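PDB 1ZJJ: hypothetical protein PH1952 from Pyrococcus horikoshii, which is of unknown physiological role but probably acts as a magnesium-dependent phosphatase of the haloacid dehalogenase (HAD) superfamily. Local coordinates for residues R74-K79 against E181-G186; K136-A141 against A172-A177. One frame throughout, in Å; residues are numbered along the deposited sequence.

Interaction 1: R74-K79 against E181-G186; sequences RLYMSK and EPIIIG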
ATOM      1  N   ARG B  74      13.072 -13.020 -13.026  1.00 16.62           N
ATOM      2  CA  ARG B  74      13.661 -12.997 -14.363  1.00 16.57           C
ATOM      3  C   ARG B  74      13.327 -14.294 -15.095  1.00 17.11           C
ATOM      4  O   ARG B  74      12.901 -14.270 -16.249  1.00 15.74           O
ATOM      5  CB  ARG B  74      15.187 -12.828 -14.292  1.00 17.85           C
ATOM      6  CG  ARG B  74      15.916 -13.204 -15.592  1.00 20.17           C
ATOM      7  CD  ARG B  74      17.355 -12.656 -15.660  1.00 20.43           C
ATOM      8  NE  ARG B  74      18.295 -13.272 -14.719  1.00 20.90           N
ATOM      9  CZ  ARG B  74      18.782 -14.509 -14.825  1.00 24.52           C
ATOM     10  NH1 ARG B  74      18.425 -15.295 -15.834  1.00 26.17           N
ATOM     11  NH2 ARG B  74      19.645 -14.961 -13.926  1.00 25.51           N
ATOM     12  N   LEU B  75      13.519 -15.427 -14.420  1.00 15.92           N
ATOM     13  CA  LEU B  75      13.238 -16.731 -15.020  1.00 17.45           C
ATOM     14  C   LEU B  75      11.763 -16.880 -15.400  1.00 17.30           C
ATOM     15  O   LEU B  75      11.434 -17.463 -16.439  1.00 18.28           O
ATOM     16  CB  LEU B  75      13.657 -17.858 -14.066  1.00 17.21           C
ATOM     17  CG  LEU B  75      15.155 -17.922 -13.727  1.00 19.71           C
ATOM     18  CD1 LEU B  75      15.417 -19.038 -12.735  1.00 19.74           C
ATOM     19  CD2 LEU B  75      15.964 -18.146 -14.998  1.00 19.00           C
ATOM     20  N   TYR B  76      10.877 -16.356 -14.562  1.00 17.58           N
ATOM     21  CA  TYR B  76       9.449 -16.423 -14.849  1.00 17.74           C
ATOM     22  C   TYR B  76       9.135 -15.606 -16.109  1.00 17.17           C
ATOM     23  O   TYR B  76       8.453 -16.081 -17.020  1.00 15.68           O
ATOM     24  CB  TYR B  76       8.637 -15.868 -13.676  1.00 17.31           C
ATOM     25  CG  TYR B  76       7.168 -15.755 -13.996  1.00 17.72           C
ATOM     26  CD1 TYR B  76       6.341 -16.881 -13.984  1.00 17.01           C
ATOM     27  CD2 TYR B  76       6.619 -14.538 -14.399  1.00 19.19           C
ATOM     28  CE1 TYR B  76       5.006 -16.794 -14.376  1.00 19.13           C
ATOM     29  CE2 TYR B  76       5.290 -14.440 -14.792  1.00 17.47           C
ATOM     30  CZ  TYR B  76       4.492 -15.571 -14.781  1.00 18.98           C
ATOM     31  OH  TYR B  76       3.183 -15.471 -15.191  1.00 20.97           O
ATOM     32  N   MET B  77       9.632 -14.370 -16.145  1.00 16.79           N
ATOM     33  CA  MET B  77       9.407 -13.478 -17.278  1.00 17.53           C
ATOM     34  C   MET B  77       9.927 -14.087 -18.578  1.00 17.75           C
ATOM     35  O   MET B  77       9.238 -14.084 -19.594  1.00 18.24           O
ATOM     36  CB  MET B  77      10.083 -12.126 -17.017  1.00 16.51           C
ATOM     37  CG  MET B  77       9.482 -11.385 -15.830  1.00 17.83           C
ATOM     38  SD  MET B  77      10.399  -9.917 -15.335  1.00 17.23           S
ATOM     39  CE  MET B  77       9.773  -8.741 -16.536  1.00 19.94           C
ATOM     40  N   SER B  78      11.143 -14.619 -18.534  1.00 18.44           N
ATOM     41  CA  SER B  78      11.752 -15.226 -19.704  1.00 19.68           C
ATOM     42  C   SER B  78      10.928 -16.394 -20.252  1.00 21.84           C
ATOM     43  O   SER B  78      10.741 -16.529 -21.465  1.00 19.00           O
ATOM     44  CB  SER B  78      13.158 -15.712 -19.353  1.00 21.42           C
ATOM     45  OG  SER B  78      13.876 -16.070 -20.517  1.00 26.52           O
ATOM     46  N   LYS B  79      10.426 -17.227 -19.348  1.00 22.55           N
ATOM     47  CA  LYS B  79       9.654 -18.400 -19.728  1.00 24.25           C
ATOM     48  C   LYS B  79       8.190 -18.182 -20.091  1.00 24.82           C
ATOM     49  O   LYS B  79       7.674 -18.857 -20.980  1.00 26.35           O
ATOM     50  CB  LYS B  79       9.719 -19.437 -18.602  1.00 24.73           C
ATOM     51  CG  LYS B  79       9.061 -20.761 -18.933  1.00 26.07           C
ATOM     52  CD  LYS B  79       9.236 -21.757 -17.795  1.00 26.95           C
ATOM     53  CE  LYS B  79       8.906 -23.160 -18.269  1.00 29.38           C
ATOM     54  NZ  LYS B  79       8.889 -24.151 -17.157  1.00 28.34           N
ATOM     55  N   GLU B 181      -4.743  -7.190 -10.208  1.00 21.26           N
ATOM     56  CA  GLU B 181      -4.226  -8.251  -9.349  1.00 22.03           C
ATOM     57  C   GLU B 181      -2.796  -8.587  -9.772  1.00 20.23           C
ATOM     58  O   GLU B 181      -2.574  -9.097 -10.864  1.00 21.15           O
ATOM     59  CB  GLU B 181      -5.117  -9.484  -9.484  1.00 25.42           C
ATOM     60  CG  GLU B 181      -4.937 -10.514  -8.396  1.00 31.09           C
ATOM     61  CD  GLU B 181      -5.293  -9.962  -7.030  1.00 35.13           C
ATOM     62  OE1 GLU B 181      -6.400  -9.396  -6.886  1.00 36.18           O
ATOM     63  OE2 GLU B 181      -4.469 -10.097  -6.103  1.00 37.29           O
ATOM     64  N   PRO B 182      -1.807  -8.320  -8.905  1.00 18.91           N
ATOM     65  CA  PRO B 182      -0.412  -8.612  -9.256  1.00 17.73           C
ATOM     66  C   PRO B 182      -0.056 -10.088  -9.361  1.00 17.83           C
ATOM     67  O   PRO B 182      -0.665 -10.936  -8.711  1.00 18.24           O
ATOM     68  CB  PRO B 182       0.372  -7.945  -8.138  1.00 17.13           C
ATOM     69  CG  PRO B 182      -0.526  -8.163  -6.947  1.00 19.61           C
ATOM     70  CD  PRO B 182      -1.909  -7.834  -7.517  1.00 19.95           C
ATOM     71  N   ILE B 183       0.940 -10.383 -10.187  1.00 17.89           N
ATOM     72  CA  ILE B 183       1.436 -11.743 -10.329  1.00 17.65           C
ATOM     73  C   ILE B 183       2.601 -11.764  -9.340  1.00 17.97           C
ATOM     74  O   ILE B 183       3.616 -11.103  -9.564  1.00 16.61           O
ATOM     75  CB  ILE B 183       1.943 -11.992 -11.753  1.00 17.05           C
ATOM     76  CG1 ILE B 183       0.763 -11.976 -12.724  1.00 20.34           C
ATOM     77  CG2 ILE B 183       2.672 -13.317 -11.831  1.00 18.80           C
ATOM     78  CD1 ILE B 183       1.165 -12.081 -14.172  1.00 18.82           C
ATOM     79  N   ILE B 184       2.440 -12.479  -8.226  1.00 18.73           N
ATOM     80  CA  ILE B 184       3.495 -12.545  -7.214  1.00 18.48           C
ATOM     81  C   ILE B 184       4.392 -13.749  -7.461  1.00 17.76           C
ATOM     82  O   ILE B 184       3.930 -14.888  -7.520  1.00 17.66           O
ATOM     83  CB  ILE B 184       2.913 -12.618  -5.776  1.00 20.00           C
ATOM     84  CG1 ILE B 184       1.983 -11.425  -5.520  1.00 21.51           C
ATOM     85  CG2 ILE B 184       4.053 -12.605  -4.755  1.00 18.48           C
ATOM     86  CD1 ILE B 184       2.656 -10.081  -5.614  1.00 22.36           C
ATOM     87  N   ILE B 185       5.685 -13.487  -7.578  1.00 15.22           N
ATOM     88  CA  ILE B 185       6.653 -14.533  -7.874  1.00 15.03           C
ATOM     89  C   ILE B 185       7.112 -15.433  -6.724  1.00 16.80           C
ATOM     90  O   ILE B 185       7.066 -16.665  -6.838  1.00 17.35           O
ATOM     91  CB  ILE B 185       7.910 -13.910  -8.538  1.00 16.45           C
ATOM     92  CG1 ILE B 185       7.498 -13.093  -9.766  1.00 15.73           C
ATOM     93  CG2 ILE B 185       8.897 -15.006  -8.939  1.00 15.33           C
ATOM     94  CD1 ILE B 185       6.764 -13.894 -10.818  1.00 15.77           C
ATOM     95  N   GLY B 186       7.539 -14.819  -5.623  1.00 15.50           N
ATOM     96  CA  GLY B 186       8.074 -15.567  -4.500  1.00 17.71           C
ATOM     97  C   GLY B 186       7.155 -16.415  -3.643  1.00 18.67           C
ATOM     98  O   GLY B 186       5.946 -16.474  -3.866  1.00 18.90           O
TER
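Tyr76 is the one residue of helix segment 74-79 that meets 181-186, and it does so through Ile183 and Ile185, two alternate residues of the short strand and its exit. The first, Ile183, lies near the far end of the tyrosine: its CG2 methyl is 4.0 Å from Tyr76 OH and 4.1 Å from Tyr76 CE2, and the two side chains run roughly at right angles. Ile183 CD1 also comes to 4.1 Å from Tyr76 OH. Two residues on, Ile185 points its CB past the helix, but with CG1 beside the backbone N (chi1 -55°) and a second turn at chi2 -59° its CD1 methyl swings back to the root of the ring, 3.6 Å from Tyr76 CD2 and 3.7 Å from Tyr76 CG. CB of Tyr76 already points at the strand, and with CG anti to the backbone N (chi1 173°) the ring is carried on to the two isoleucines. A serine here would probably leave the Ile183 and Ile185 methyls without their aromatic partner and open a gap between helix and strand. No hydrogen bond crosses; ring and hydroxyl meet methyl groups of the two isoleucines. Helix 69-80 thus packs on strand 183-184, outermost within this chain in the four-stranded parallel sheet, and on the residue that follows it, while Met77 reaches Ile149 of neighbouring strand 147-150 and Met98 of helix 92-101.

Interaction 2: K136-A141 against A172-A177; sequences KYATLA and AALKVA
Two helices of what is probably the alpha/beta cap domain, as in UmpH-like HAD phosphatases, 132-143 and 167-178, pack against each other here, the first also resting on the four-stranded parallel sheet through Ala138, which touches Val122, Phe87 and Ile89. Their short segments cross at -46° with axes 9.7 Å apart, and the small residues Ala138 and Ala177 take part in the buried interface. Leu174 reaches across from the second helix: its CG sits beside the backbone N (chi1 -72°), and the branched end brings both methyls to Ala138 CB, CD2 at 4.0 Å and CD1 at 4.1 Å. The same leucine also touches Val124, so it lies against both the helix and strand 121-124. Thr139 meets both Leu174 and Ala177, and packs on Pro165 of the second subunit. Its hydroxyl is satisfied within its own helix, by a hydrogen bond to the carbonyl of Leu135, and makes none to 172-177, where it meets methyl groups. The Ala177 carbonyl in turn is held by Arg143, further along helix 132-143. Thr139 OG1 lies 3.3 Å from Leu174 CD2 and 3.5 Å from Ala177 CB, while the Thr139 CG2 methyl stands 3.7 Å from Ala177 O.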
ATOM      1  N   LYS B 136       3.605   6.458  -8.911  1.00 17.58           N
ATOM      2  CA  LYS B 136       2.832   7.131  -9.944  1.00 17.75           C
ATOM      3  C   LYS B 136       3.063   6.514 -11.327  1.00 17.36           C
ATOM      4  O   LYS B 136       2.121   6.068 -11.978  1.00 17.56           O
ATOM      5  CB  LYS B 136       3.191   8.619  -9.970  1.00 18.14           C
ATOM      6  CG  LYS B 136       2.445   9.422 -11.031  1.00 21.33           C
ATOM      7  CD  LYS B 136       2.961  10.854 -11.120  1.00 21.83           C
ATOM      8  CE  LYS B 136       4.422  10.917 -11.558  1.00 25.34           C
ATOM      9  NZ  LYS B 136       4.876  12.328 -11.750  1.00 25.07           N
ATOM     10  N   TYR B 137       4.312   6.486 -11.780  1.00 17.93           N
ATOM     11  CA  TYR B 137       4.606   5.917 -13.091  1.00 18.93           C
ATOM     12  C   TYR B 137       4.271   4.435 -13.177  1.00 18.91           C
ATOM     13  O   TYR B 137       3.817   3.957 -14.217  1.00 19.01           O
ATOM     14  CB  TYR B 137       6.069   6.170 -13.463  1.00 20.97           C
ATOM     15  CG  TYR B 137       6.306   7.619 -13.801  1.00 21.16           C
ATOM     16  CD1 TYR B 137       5.577   8.232 -14.816  1.00 22.80           C
ATOM     17  CD2 TYR B 137       7.197   8.398 -13.064  1.00 23.22           C
ATOM     18  CE1 TYR B 137       5.719   9.591 -15.086  1.00 24.60           C
ATOM     19  CE2 TYR B 137       7.350   9.765 -13.326  1.00 23.73           C
ATOM     20  CZ  TYR B 137       6.603  10.350 -14.340  1.00 25.08           C
ATOM     21  OH  TYR B 137       6.727  11.693 -14.615  1.00 27.37           O
ATOM     22  N   ALA B 138       4.469   3.705 -12.083  1.00 18.15           N
ATOM     23  CA  ALA B 138       4.153   2.282 -12.084  1.00 18.08           C
ATOM     24  C   ALA B 138       2.647   2.114 -12.278  1.00 17.75           C
ATOM     25  O   ALA B 138       2.196   1.239 -13.016  1.00 19.56           O
ATOM     26  CB  ALA B 138       4.592   1.641 -10.768  1.00 18.44           C
ATOM     27  N   THR B 139       1.871   2.955 -11.604  1.00 17.18           N
ATOM     28  CA  THR B 139       0.422   2.913 -11.702  1.00 17.35           C
ATOM     29  C   THR B 139      -0.033   3.282 -13.115  1.00 18.42           C
ATOM     30  O   THR B 139      -0.885   2.609 -13.700  1.00 18.88           O
ATOM     31  CB  THR B 139      -0.222   3.883 -10.678  1.00 18.83           C
ATOM     32  OG1 THR B 139       0.016   3.394  -9.354  1.00 16.84           O
ATOM     33  CG2 THR B 139      -1.716   4.009 -10.903  1.00 17.31           C
ATOM     34  N   LEU B 140       0.532   4.355 -13.656  1.00 18.68           N
ATOM     35  CA  LEU B 140       0.174   4.793 -15.001  1.00 18.53           C
ATOM     36  C   LEU B 140       0.481   3.690 -16.006  1.00 17.89           C
ATOM     37  O   LEU B 140      -0.334   3.391 -16.874  1.00 19.79           O
ATOM     38  CB  LEU B 140       0.939   6.070 -15.371  1.00 19.58           C
ATOM     39  CG  LEU B 140       0.486   7.350 -14.654  1.00 20.37           C
ATOM     40  CD1 LEU B 140       1.428   8.496 -14.965  1.00 21.42           C
ATOM     41  CD2 LEU B 140      -0.930   7.692 -15.084  1.00 19.58           C
ATOM     42  N   ALA B 141       1.648   3.070 -15.868  1.00 19.24           N
ATOM     43  CA  ALA B 141       2.055   2.000 -16.777  1.00 17.71           C
ATOM     44  C   ALA B 141       1.155   0.769 -16.660  1.00 17.66           C
ATOM     45  O   ALA B 141       0.662   0.256 -17.661  1.00 16.81           O
ATOM     46  CB  ALA B 141       3.503   1.625 -16.510  1.00 17.09           C
ATOM     47  N   ALA B 172       0.927  -3.874  -2.352  1.00 15.37           N
ATOM     48  CA  ALA B 172      -0.448  -3.622  -1.938  1.00 16.05           C
ATOM     49  C   ALA B 172      -0.911  -2.242  -2.384  1.00 15.95           C
ATOM     50  O   ALA B 172      -2.032  -2.087  -2.869  1.00 16.10           O
ATOM     51  CB  ALA B 172      -0.574  -3.755  -0.421  1.00 16.65           C
ATOM     52  N   ALA B 173      -0.052  -1.241  -2.214  1.00 14.97           N
ATOM     53  CA  ALA B 173      -0.385   0.121  -2.621  1.00 14.84           C
ATOM     54  C   ALA B 173      -0.697   0.174  -4.117  1.00 16.83           C
ATOM     55  O   ALA B 173      -1.665   0.806  -4.533  1.00 18.22           O
ATOM     56  CB  ALA B 173       0.765   1.062  -2.298  1.00 12.22           C
ATOM     57  N   LEU B 174       0.118  -0.502  -4.924  1.00 17.47           N
ATOM     58  CA  LEU B 174      -0.086  -0.509  -6.369  1.00 18.53           C
ATOM     59  C   LEU B 174      -1.332  -1.292  -6.766  1.00 19.02           C
ATOM     60  O   LEU B 174      -1.988  -0.964  -7.756  1.00 19.11           O
ATOM     61  CB  LEU B 174       1.152  -1.065  -7.069  1.00 18.20           C
ATOM     62  CG  LEU B 174       2.339  -0.102  -7.040  1.00 18.68           C
ATOM     63  CD1 LEU B 174       3.552  -0.772  -7.650  1.00 20.14           C
ATOM     64  CD2 LEU B 174       1.978   1.184  -7.796  1.00 21.53           C
ATOM     65  N   LYS B 175      -1.670  -2.318  -5.989  1.00 18.32           N
ATOM     66  CA  LYS B 175      -2.870  -3.106  -6.261  1.00 18.52           C
ATOM     67  C   LYS B 175      -4.089  -2.190  -6.106  1.00 19.22           C
ATOM     68  O   LYS B 175      -5.025  -2.237  -6.907  1.00 19.40           O
ATOM     69  CB  LYS B 175      -2.974  -4.275  -5.277  1.00 19.27           C
ATOM     70  CG  LYS B 175      -4.202  -5.159  -5.477  1.00 23.27           C
ATOM     71  CD  LYS B 175      -4.124  -6.419  -4.615  1.00 26.26           C
ATOM     72  CE  LYS B 175      -4.108  -6.076  -3.129  1.00 31.59           C
ATOM     73  NZ  LYS B 175      -3.833  -7.247  -2.246  1.00 34.81           N
ATOM     74  N   VAL B 176      -4.067  -1.359  -5.069  1.00 18.22           N
ATOM     75  CA  VAL B 176      -5.158  -0.422  -4.813  1.00 18.69           C
ATOM     76  C   VAL B 176      -5.208   0.696  -5.851  1.00 16.71           C
ATOM     77  O   VAL B 176      -6.283   1.071  -6.314  1.00 16.70           O
ATOM     78  CB  VAL B 176      -5.034   0.198  -3.404  1.00 17.81           C
ATOM     79  CG1 VAL B 176      -5.972   1.395  -3.259  1.00 18.93           C
ATOM     80  CG2 VAL B 176      -5.373  -0.850  -2.369  1.00 20.80           C
ATOM     81  N   ALA B 177      -4.043   1.212  -6.226  1.00 17.52           N
ATOM     82  CA  ALA B 177      -3.977   2.295  -7.202  1.00 19.76           C
ATOM     83  C   ALA B 177      -4.290   1.853  -8.629  1.00 20.88           C
ATOM     84  O   ALA B 177      -4.775   2.648  -9.429  1.00 20.52           O
ATOM     85  CB  ALA B 177      -2.606   2.949  -7.152  1.00 19.10           C
TER

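The centres of interactions 1 and 2 lie about 17 Å apart. Along the chain the segments come in the order 74-79, 136-141, 172-177, 181-186, so interaction 2 falls wholly between the two halves of interaction 1. Helix 167-178 is followed, after a four-residue link, by strand 183-184, and here the contacts meet: Pro182 CD is 3.9 Å from Lys175 CD. Ile183 and Ile185 turn to helix 69-80, whereas Pro182 and Ile184 touch helix 167-178, so the two interactions lie against opposite faces of the four-stranded sheet, an alpha/beta/alpha layering. Both are away from the magnesium site of Asp7, Asp9 and Asp210; interaction 2 reaches the second subunit, whereas interaction 1 stays within one chain.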